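Long-range contacts in sugar ABC transporter substrate-binding protein, BlMnBP1 (Bifidobacterium animalis subsp. lactis ATCC 27673, PDB 6I5R), which probably captures beta-mannan-derived manno-oligosaccharides such as mannobiose outside the cell and delivers them to the ABC transporter for uptake: residues 65-70 with 339-343; 36-40 with 332-337. All blocks are in the same frame, centred on the assembly; numbering follows the deposited sequence.

Contact 1 (65-70 with 339-343)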
loop_
_atom_site.group_PDB
_atom_site.type_symbol
_atom_site.label_atom_id
_atom_site.label_comp_id
_atom_site.label_asym_id
_atom_site.label_seq_id
_atom_site.Cartn_x
_atom_site.Cartn_y
_atom_site.Cartn_z
ATOM N N ASP A 65 16.390 17.983 -9.522
ATOM C CA ASP A 65 15.734 19.076 -8.816
ATOM C C ASP A 65 16.292 19.228 -7.410
ATOM O O ASP A 65 16.565 20.341 -6.957
ATOM C CB ASP A 65 14.226 18.862 -8.756
ATOM C CG ASP A 65 13.578 19.006 -10.095
ATOM O OD1 ASP A 65 14.157 19.681 -10.974
ATOM O OD2 ASP A 65 12.489 18.459 -10.298
ATOM N N PHE A 66 16.447 18.108 -6.693
ATOM C CA PHE A 66 17.043 18.158 -5.371
ATOM C C PHE A 66 18.443 18.757 -5.427
ATOM O O PHE A 66 18.848 19.508 -4.529
ATOM C CB PHE A 66 17.072 16.747 -4.796
ATOM C CG PHE A 66 17.887 16.609 -3.533
ATOM C CD1 PHE A 66 17.386 17.052 -2.321
ATOM C CD2 PHE A 66 19.108 15.982 -3.550
ATOM C CE1 PHE A 66 18.095 16.888 -1.165
ATOM C CE2 PHE A 66 19.838 15.828 -2.384
ATOM C CZ PHE A 66 19.324 16.292 -1.197
ATOM N N ASN A 67 19.212 18.413 -6.462
ATOM C CA ASN A 67 20.615 18.828 -6.482
ATOM C C ASN A 67 20.756 20.315 -6.781
ATOM O O ASN A 67 21.825 20.883 -6.555
ATOM C CB ASN A 67 21.431 18.015 -7.491
ATOM C CG ASN A 67 21.829 16.659 -6.960
ATOM O OD1 ASN A 67 21.887 15.694 -7.695
ATOM N ND2 ASN A 67 22.136 16.591 -5.679
ATOM N N LYS A 68 19.704 20.962 -7.263
ATOM C CA LYS A 68 19.755 22.416 -7.365
ATOM C C LYS A 68 19.825 23.049 -5.986
ATOM O O LYS A 68 20.418 24.127 -5.812
ATOM C CB LYS A 68 18.545 22.937 -8.133
ATOM C CG LYS A 68 18.388 22.329 -9.556
ATOM C CD LYS A 68 17.298 23.023 -10.319
ATOM C CE LYS A 68 16.658 22.130 -11.367
ATOM N NZ LYS A 68 17.571 21.810 -12.471
ATOM N N MET A 69 19.246 22.380 -4.985
ATOM C CA MET A 69 19.238 22.888 -3.624
ATOM C C MET A 69 20.407 22.360 -2.802
ATOM O O MET A 69 20.961 23.112 -1.982
ATOM C CB MET A 69 17.899 22.548 -2.958
ATOM C CG MET A 69 17.765 23.116 -1.550
ATOM S SD MET A 69 16.250 22.598 -0.720
ATOM C CE MET A 69 14.975 23.302 -1.776
ATOM N N TYR A 70 20.824 21.108 -3.032
ATOM C CA TYR A 70 21.940 20.487 -2.319
ATOM C C TYR A 70 22.829 19.815 -3.348
ATOM O O TYR A 70 22.729 18.601 -3.575
ATOM C CB TYR A 70 21.481 19.459 -1.283
ATOM C CG TYR A 70 20.846 20.052 -0.051
ATOM C CD1 TYR A 70 21.616 20.449 1.036
ATOM C CD2 TYR A 70 19.469 20.219 0.025
ATOM C CE1 TYR A 70 21.038 21.005 2.174
ATOM C CE2 TYR A 70 18.883 20.753 1.154
ATOM C CZ TYR A 70 19.672 21.142 2.226
ATOM O OH TYR A 70 19.086 21.679 3.346
ATOM N N ILE A 339 17.618 15.087 5.197
ATOM C CA ILE A 339 17.376 16.214 4.300
ATOM C C ILE A 339 16.685 15.751 3.022
ATOM O O ILE A 339 15.688 16.336 2.598
ATOM C CB ILE A 339 18.699 16.937 3.997
ATOM C CG1 ILE A 339 19.247 17.523 5.298
ATOM C CG2 ILE A 339 18.500 17.995 2.932
ATOM C CD1 ILE A 339 20.630 18.164 5.184
ATOM N N PHE A 340 17.190 14.683 2.387
ATOM C CA PHE A 340 16.557 14.208 1.161
ATOM C C PHE A 340 15.123 13.732 1.413
ATOM O O PHE A 340 14.229 13.985 0.604
ATOM C CB PHE A 340 17.397 13.086 0.530
ATOM C CG PHE A 340 16.794 12.545 -0.734
ATOM C CD1 PHE A 340 16.785 13.314 -1.886
ATOM C CD2 PHE A 340 16.216 11.294 -0.761
ATOM C CE1 PHE A 340 16.193 12.858 -3.036
ATOM C CE2 PHE A 340 15.621 10.820 -1.930
ATOM C CZ PHE A 340 15.624 11.603 -3.064
ATOM N N VAL A 341 14.882 13.024 2.517
ATOM C CA VAL A 341 13.510 12.607 2.814
ATOM C C VAL A 341 12.617 13.826 3.001
ATOM O O VAL A 341 11.490 13.887 2.497
ATOM C CB VAL A 341 13.480 11.695 4.054
ATOM C CG1 VAL A 341 12.052 11.498 4.536
ATOM C CG2 VAL A 341 14.114 10.362 3.749
ATOM N N LYS A 342 13.085 14.815 3.747
ATOM C CA LYS A 342 12.240 15.980 3.948
ATOM C C LYS A 342 12.011 16.711 2.633
ATOM O O LYS A 342 10.912 17.224 2.383
ATOM C CB LYS A 342 12.853 16.923 4.980
ATOM C CG LYS A 342 11.928 18.078 5.377
ATOM C CD LYS A 342 12.335 18.698 6.726
ATOM C CE LYS A 342 11.295 19.668 7.255
ATOM N NZ LYS A 342 11.681 20.205 8.596
ATOM N N TRP A 343 13.038 16.769 1.782
ATOM C CA TRP A 343 12.873 17.368 0.462
ATOM C C TRP A 343 11.844 16.582 -0.342
ATOM O O TRP A 343 10.962 17.161 -0.989
ATOM C CB TRP A 343 14.223 17.445 -0.295
ATOM C CG TRP A 343 14.048 18.158 -1.621
ATOM C CD1 TRP A 343 14.025 19.508 -1.828
ATOM C CD2 TRP A 343 13.769 17.559 -2.887
ATOM N NE1 TRP A 343 13.785 19.779 -3.150
ATOM C CE2 TRP A 343 13.630 18.599 -3.824
ATOM C CE3 TRP A 343 13.657 16.237 -3.331
ATOM C CZ2 TRP A 343 13.334 18.364 -5.171
ATOM C CZ3 TRP A 343 13.396 16.002 -4.683
ATOM C CH2 TRP A 343 13.231 17.061 -5.579
#
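W343 lays its indole along the side of F66, and these two residues lose more surface to the contact than any other. F66 CB sits 3.6 Å from the centroid of the six-membered ring of W343, almost on the ring normal, which marks a CH-pi contact. The phenyl ring then turns its edge to the five-membered ring (centroids 5.3 Å apart), with CD1 leading. W343 CG lies anti to its own backbone N (chi1 -176°), and this torsion carries the indole out to F66 and over its backbone, where F66 N comes within 3.5 Å of W343 CZ2. At the rim of the indole the methyl CE of M69 packs at the pyrrole edge near W343 CD1, while its sulfur SD stands obliquely 5.0 Å from the centroid of the five-membered ring, a Met-aromatic contact. One face of the F66 ring receives the edge of F340 in a T-shaped pair, with centroids 5.0 Å apart and planes at 86°. F66, F340 and W343 thus form an aromatic cluster between two helices of the alpha/beta lobe of a solute-binding protein. Helix 59-69 is the connection of a beta-alpha-beta crossover from strand 38-44 to strand 73-79, and helix 331-346 packs beside it, the short axes 11.2 Å apart at 122°. With an alanine at W343, F66 would probably lose its apolar cover on that side, and M69 its aromatic partner. I339, third in buried area, continues the packing with its CG2 methyl, which rests over one face of Y70 nearer the rim than the centre and comes 3.3 Å from Y70 CE2. The hydroxyl of that tyrosine bonds to the backbone at T32 and G30, and F66 and F340 both reach V75 on strand 73-79.

Contact 2 (36-40 with 332-337)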
loop_
_atom_site.group_PDB
_atom_site.type_symbol
_atom_site.label_atom_id
_atom_site.label_comp_id
_atom_site.label_asym_id
_atom_site.label_seq_id
_atom_site.Cartn_x
_atom_site.Cartn_y
_atom_site.Cartn_z
ATOM N N ILE A 36 27.455 19.812 3.690
ATOM C CA ILE A 36 27.714 18.388 3.609
ATOM C C ILE A 36 28.137 18.045 2.197
ATOM O O ILE A 36 27.531 18.517 1.219
ATOM C CB ILE A 36 26.480 17.571 4.030
ATOM C CG1 ILE A 36 26.090 17.910 5.465
ATOM C CG2 ILE A 36 26.785 16.083 3.933
ATOM C CD1 ILE A 36 24.730 17.319 5.860
ATOM N N LYS A 37 29.150 17.189 2.097
ATOM C CA LYS A 37 29.586 16.580 0.841
ATOM C C LYS A 37 29.599 15.074 1.053
ATOM O O LYS A 37 30.483 14.545 1.740
ATOM C CB LYS A 37 30.972 17.080 0.437
ATOM C CG LYS A 37 31.104 18.613 0.387
ATOM C CD LYS A 37 32.552 19.087 0.317
ATOM C CE LYS A 37 32.635 20.615 0.207
ATOM N NZ LYS A 37 31.416 21.337 0.732
ATOM N N THR A 38 28.614 14.376 0.494
ATOM C CA THR A 38 28.567 12.930 0.659
ATOM C C THR A 38 27.661 12.332 -0.410
ATOM O O THR A 38 27.020 13.037 -1.204
ATOM C CB THR A 38 28.090 12.555 2.061
ATOM O OG1 THR A 38 28.166 11.145 2.256
ATOM C CG2 THR A 38 26.648 12.972 2.263
ATOM N N THR A 39 27.604 11.007 -0.389
ATOM C CA THR A 39 26.750 10.230 -1.263
ATOM C C THR A 39 25.903 9.291 -0.424
ATOM O O THR A 39 26.406 8.635 0.489
ATOM C CB THR A 39 27.586 9.431 -2.244
ATOM O OG1 THR A 39 28.352 10.323 -3.054
ATOM C CG2 THR A 39 26.695 8.608 -3.120
ATOM N N ILE A 40 24.623 9.221 -0.758
ATOM C CA ILE A 40 23.690 8.325 -0.093
ATOM C C ILE A 40 23.065 7.418 -1.134
ATOM O O ILE A 40 22.879 7.803 -2.293
ATOM C CB ILE A 40 22.629 9.122 0.687
ATOM C CG1 ILE A 40 21.860 10.049 -0.243
ATOM C CG2 ILE A 40 23.356 9.946 1.793
ATOM C CD1 ILE A 40 20.682 10.793 0.437
ATOM N N GLU A 332 26.952 12.133 9.175
ATOM C CA GLU A 332 26.830 12.935 7.964
ATOM C C GLU A 332 25.781 12.342 7.035
ATOM O O GLU A 332 24.903 13.057 6.545
ATOM C CB GLU A 332 28.196 13.043 7.264
ATOM C CG GLU A 332 28.246 13.992 6.065
ATOM C CD GLU A 332 29.669 14.202 5.516
ATOM O OE1 GLU A 332 30.484 13.223 5.516
ATOM O OE2 GLU A 332 30.002 15.368 5.099
ATOM N N LYS A 333 25.841 11.020 6.809
ATOM C CA LYS A 333 24.901 10.389 5.886
ATOM C C LYS A 333 23.504 10.307 6.478
ATOM O O LYS A 333 22.517 10.385 5.743
ATOM C CB LYS A 333 25.390 8.995 5.485
ATOM C CG LYS A 333 26.693 9.064 4.696
ATOM C CD LYS A 333 27.099 7.699 4.131
ATOM C CE LYS A 333 28.412 7.808 3.354
ATOM N NZ LYS A 333 28.607 6.616 2.515
ATOM N N GLN A 334 23.397 10.131 7.793
ATOM C CA GLN A 334 22.089 10.223 8.425
ATOM C C GLN A 334 21.443 11.579 8.166
ATOM O O GLN A 334 20.253 11.665 7.838
ATOM C CB GLN A 334 22.209 9.973 9.926
ATOM C CG GLN A 334 22.514 8.549 10.309
ATOM C CD GLN A 334 22.367 8.317 11.781
ATOM O OE1 GLN A 334 21.920 9.184 12.485
ATOM N NE2 GLN A 334 22.715 7.119 12.252
ATOM N N GLU A 335 22.209 12.654 8.300
ATOM C CA GLU A 335 21.641 13.979 8.103
ATOM C C GLU A 335 21.368 14.240 6.628
ATOM O O GLU A 335 20.294 14.747 6.265
ATOM C CB GLU A 335 22.587 15.040 8.678
ATOM C CG GLU A 335 21.952 16.413 8.740
ATOM C CD GLU A 335 22.923 17.495 9.161
ATOM O OE1 GLU A 335 23.943 17.164 9.825
ATOM O OE2 GLU A 335 22.635 18.672 8.845
ATOM N N ALA A 336 22.295 13.849 5.754
ATOM C CA ALA A 336 22.047 13.979 4.325
ATOM C C ALA A 336 20.774 13.238 3.935
ATOM O O ALA A 336 19.964 13.743 3.159
ATOM C CB ALA A 336 23.226 13.449 3.523
ATOM N N SER A 337 20.580 12.048 4.498
ATOM C CA SER A 337 19.418 11.237 4.139
ATOM C C SER A 337 18.133 11.877 4.643
ATOM O O SER A 337 17.101 11.818 3.970
ATOM C CB SER A 337 19.573 9.829 4.713
ATOM O OG SER A 337 20.641 9.116 4.110
HETATM O O HOH W 1 26.265 5.217 1.216
#
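I36 runs its CG2 methyl against the aliphatic part of E332, the two side chains lying antiparallel alongside one another with I36 CG2 3.3 Å from E332 CG. The other branch of the isoleucine ends in CD1, which meets the carboxylate carbon of E335 (I36 CD1 to E335 CD 3.8 Å). E332 and E335, one helical turn apart, therefore hold this residue from two directions, by van der Waals contact alone. The carboxylate of E332 also comes near K37 O, but both atoms are acceptors and no bond joins them. A336 supplies the apolar centre of the contact: its methyl CB lies 3.7 Å from T38 CG2 and 3.9 Å from I40 CG2. T38 divides its branches, for with OG1 anti to the backbone N (chi1 -175°) the hydroxyl lies 3.5 Å from K333 CE while the methyl is left to A336. The extended chain of K333 continues past T38 toward T39 O, where a water accepts from K333 NZ at 3.0 Å and reaches T39 O only weakly. I40 CG2 also packs on S337 OG. That hydroxyl is satisfied within the helix, since it donates to K333 O at 2.8 Å, on the opposite face of the carbonyl from the S337 N bond. No direct hydrogen bond crosses between the segments, so the strand start and helix start are joined by packing, their axes 8.5 Å apart at 65°. Strand 38-44 is paired in parallel with both strand 73-79 and strand 100-102, and helix 331-346 lies across this part of the sheet, with A336 reaching I73 and S337 reaching I100.

Overall arrangement
The centres of the two contacts lie about 11 Å apart, and both use helix 331-346: its first turns meet strand 38-44 and the residues leading into it in contact 2, and the following turn meets helix 59-69 in contact 1. They touch directly, with F340 CB 4.0 Å from I40 CD1, so the packing is continuous. Along the chain the segments alternate, 36-40, 65-70, 332-337, 339-343, which brings a late helix back onto the N-terminal beta-alpha-beta unit. This is consistent with a lobe built from distant parts of the chain, as in other periplasmic-binding-protein folds. The mannobiose-binding residues N45 to D48 follow strand 38-44, beyond its far end from contact 2.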